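Local coordinates for protein transcriptional regulator nlh2 (Aquifex aeolicus, PDB 4G3V) that probably activates sigma-54-dependent transcription under the control of its GAF domain, which is captured here in an inactive state, at residues P87-N92 with A114-P119. Residues are numbered along the deposited sequence; the frame is centred on the assembly and turned at random.
Sequences PLVIPN and ALIAAP
Val89 and Ile116 form the non-hydrogen-bonded pair at the middle of a short antiparallel strand pairing, their side chains side by side on the same face of the sheet. Val89 reaches its neighbour with CG1, which its chi1 of 179° sets anti to the backbone N, and this methyl lies 4.2 Å from Ile116 CG1. The other branch of the isoleucine, CG2, sits 4.0 Å from Leu88 O. To either side of this pair comes a hydrogen-bonded one, Leu88 with Ala117 and Ile90 with Leu115, each closed by two backbone bonds; the straightest, Ile90 N to Leu115 O, is 2.8 Å long. Leu115 N returns to Ile90 O at 3.0 Å, but tilted 29° from the carbonyl plane, and the same oxygen also receives a CA-H contact from Ala114. On the face of these two pairs, Ile90 and Leu115 meet through their CB atoms, 4.4 Å apart, while the tips of Leu88 and Ile90 turn off from 114-119; in Ile90, chi1 of -52° sets CG1 anti to the carbonyl carbon. Prolines bound the paired residues of 87-92: the Pro87 ring sets CB 3.4 Å from Ala117 O and 4.2 Å from Pro119 CD, whereas Pro91 offers its CA to the methyl of Ala114. Asn92, whose CB points away from 114-119, hydrogen-bonds through ND2 to Glu111 O.

Strand 88-90 is an outermost strand of the antiparallel GAF sheet within this chain, and 113-122 separates it from 125-135, to which Ala114, Ile116 and Ala118 are joined by backbone bonds. Leu142 of helix 139-162 touches both Val89 and Ile116, and Tyr146 touches Val89 and Pro87; across the sheet, Ile77 of helix 76-84 meets Leu88 and Leu115, and Val81 touches Ala117.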
ATOM      1  N   PRO A  87      12.644  -7.559   1.918  1.00 25.83           N
ATOM      2  CA  PRO A  87      13.251  -6.636   0.954  1.00 26.01           C
ATOM      3  C   PRO A  87      14.735  -6.401   1.183  1.00 27.48           C
ATOM      4  O   PRO A  87      15.263  -6.622   2.302  1.00 28.13           O
ATOM      5  CB  PRO A  87      12.469  -5.329   1.155  1.00 31.42           C
ATOM      6  CG  PRO A  87      11.800  -5.435   2.442  1.00 34.23           C
ATOM      7  CD  PRO A  87      11.730  -6.887   2.854  1.00 29.13           C
ATOM      8  N   LEU A  88      15.399  -5.948   0.122  1.00 25.56           N
ATOM      9  CA  LEU A  88      16.764  -5.453   0.234  1.00 26.31           C
ATOM     10  C   LEU A  88      16.863  -4.030  -0.316  1.00 28.76           C
ATOM     11  O   LEU A  88      16.292  -3.704  -1.364  1.00 29.71           O
ATOM     12  CB  LEU A  88      17.740  -6.374  -0.498  1.00 26.60           C
ATOM     13  CG  LEU A  88      18.177  -7.599   0.318  1.00 28.03           C
ATOM     14  CD1 LEU A  88      18.915  -8.596  -0.571  1.00 29.53           C
ATOM     15  CD2 LEU A  88      19.056  -7.172   1.493  1.00 30.36           C
ATOM     16  N   VAL A  89      17.614  -3.205   0.399  1.00 26.47           N
ATOM     17  CA  VAL A  89      17.847  -1.809   0.040  1.00 28.43           C
ATOM     18  C   VAL A  89      19.359  -1.618   0.011  1.00 28.80           C
ATOM     19  O   VAL A  89      20.002  -1.603   1.068  1.00 31.49           O
ATOM     20  CB  VAL A  89      17.210  -0.882   1.097  1.00 34.73           C
ATOM     21  CG1 VAL A  89      17.455   0.585   0.758  1.00 37.58           C
ATOM     22  CG2 VAL A  89      15.725  -1.193   1.226  1.00 38.69           C
ATOM     23  N   ILE A  90      19.935  -1.509  -1.191  1.00 30.63           N
ATOM     24  CA  ILE A  90      21.393  -1.526  -1.347  1.00 31.06           C
ATOM     25  C   ILE A  90      21.906  -0.227  -1.920  1.00 32.49           C
ATOM     26  O   ILE A  90      21.805  -0.005  -3.118  1.00 32.60           O
ATOM     27  CB  ILE A  90      21.861  -2.625  -2.320  1.00 33.52           C
ATOM     28  CG1 ILE A  90      21.268  -3.979  -1.940  1.00 36.56           C
ATOM     29  CG2 ILE A  90      23.390  -2.673  -2.362  1.00 34.73           C
ATOM     30  CD1 ILE A  90      21.737  -4.511  -0.615  1.00 36.10           C
ATOM     31  N   PRO A  91      22.470   0.634  -1.067  1.00 34.61           N
ATOM     32  CA  PRO A  91      23.058   1.892  -1.521  1.00 36.69           C
ATOM     33  C   PRO A  91      24.303   1.618  -2.357  1.00 37.05           C
ATOM     34  O   PRO A  91      24.969   0.606  -2.131  1.00 36.61           O
ATOM     35  CB  PRO A  91      23.448   2.600  -0.215  1.00 39.42           C
ATOM     36  CG  PRO A  91      22.950   1.758   0.891  1.00 42.46           C
ATOM     37  CD  PRO A  91      22.721   0.392   0.363  1.00 37.89           C
ATOM     38  N   ASN A  92      24.594   2.486  -3.322  1.00 40.34           N
ATOM     39  CA  ASN A  92      25.829   2.374  -4.089  1.00 44.19           C
ATOM     40  C   ASN A  92      26.024   0.952  -4.606  1.00 44.65           C
ATOM     41  O   ASN A  92      27.106   0.356  -4.443  1.00 43.89           O
ATOM     42  CB  ASN A  92      27.006   2.785  -3.204  1.00 48.38           C
ATOM     43  CG  ASN A  92      26.677   3.986  -2.325  1.00 55.34           C
ATOM     44  OD1 ASN A  92      26.750   3.915  -1.092  1.00 57.57           O
ATOM     45  ND2 ASN A  92      26.288   5.094  -2.957  1.00 58.81           N
ATOM     46  N   ALA A 114      21.107   3.347  -6.114  1.00 34.49           N
ATOM     47  CA  ALA A 114      20.772   2.270  -5.196  1.00 32.55           C
ATOM     48  C   ALA A 114      19.867   1.262  -5.894  1.00 32.25           C
ATOM     49  O   ALA A 114      19.202   1.576  -6.886  1.00 31.52           O
ATOM     50  CB  ALA A 114      20.091   2.811  -3.964  1.00 32.29           C
ATOM     51  N   LEU A 115      19.845   0.048  -5.358  1.00 30.36           N
ATOM     52  CA  LEU A 115      18.929  -0.983  -5.804  1.00 28.45           C
ATOM     53  C   LEU A 115      17.944  -1.241  -4.670  1.00 28.20           C
ATOM     54  O   LEU A 115      18.353  -1.464  -3.530  1.00 29.52           O
ATOM     55  CB  LEU A 115      19.706  -2.257  -6.152  1.00 32.43           C
ATOM     56  CG  LEU A 115      18.942  -3.429  -6.770  1.00 35.05           C
ATOM     57  CD1 LEU A 115      19.892  -4.467  -7.348  1.00 38.82           C
ATOM     58  CD2 LEU A 115      18.034  -4.079  -5.766  1.00 33.19           C
ATOM     59  N   ILE A 116      16.652  -1.181  -4.962  1.00 25.07           N
ATOM     60  CA  ILE A 116      15.650  -1.597  -3.980  1.00 27.41           C
ATOM     61  C   ILE A 116      14.821  -2.713  -4.594  1.00 26.30           C
ATOM     62  O   ILE A 116      14.269  -2.554  -5.677  1.00 26.05           O
ATOM     63  CB  ILE A 116      14.712  -0.453  -3.577  1.00 29.96           C
ATOM     64  CG1 ILE A 116      15.504   0.681  -2.934  1.00 29.39           C
ATOM     65  CG2 ILE A 116      13.617  -0.962  -2.620  1.00 28.93           C
ATOM     66  CD1 ILE A 116      14.676   1.910  -2.649  1.00 33.26           C
ATOM     67  N   ALA A 117      14.745  -3.836  -3.896  1.00 24.95           N
ATOM     68  CA  ALA A 117      14.004  -4.984  -4.376  1.00 26.37           C
ATOM     69  C   ALA A 117      13.036  -5.415  -3.285  1.00 25.81           C
ATOM     70  O   ALA A 117      13.436  -5.603  -2.123  1.00 24.82           O
ATOM     71  CB  ALA A 117      14.954  -6.112  -4.753  1.00 27.13           C
ATOM     72  N   ALA A 118      11.765  -5.547  -3.651  1.00 23.81           N
ATOM     73  CA  ALA A 118      10.726  -5.893  -2.690  1.00 22.75           C
ATOM     74  C   ALA A 118       9.920  -7.076  -3.198  1.00 21.93           C
ATOM     75  O   ALA A 118       9.628  -7.188  -4.406  1.00 22.14           O
ATOM     76  CB  ALA A 118       9.807  -4.716  -2.442  1.00 25.26           C
ATOM     77  N   PRO A 119       9.522  -7.950  -2.274  1.00 22.87           N
ATOM     78  CA  PRO A 119       8.776  -9.146  -2.664  1.00 23.61           C
ATOM     79  C   PRO A 119       7.330  -8.808  -3.020  1.00 24.14           C
ATOM     80  O   PRO A 119       6.744  -7.833  -2.519  1.00 24.86           O
ATOM     81  CB  PRO A 119       8.830 -10.021  -1.412  1.00 25.57           C
ATOM     82  CG  PRO A 119       8.948  -9.063  -0.295  1.00 27.95           C
ATOM     83  CD  PRO A 119       9.708  -7.861  -0.816  1.00 23.08           C
TER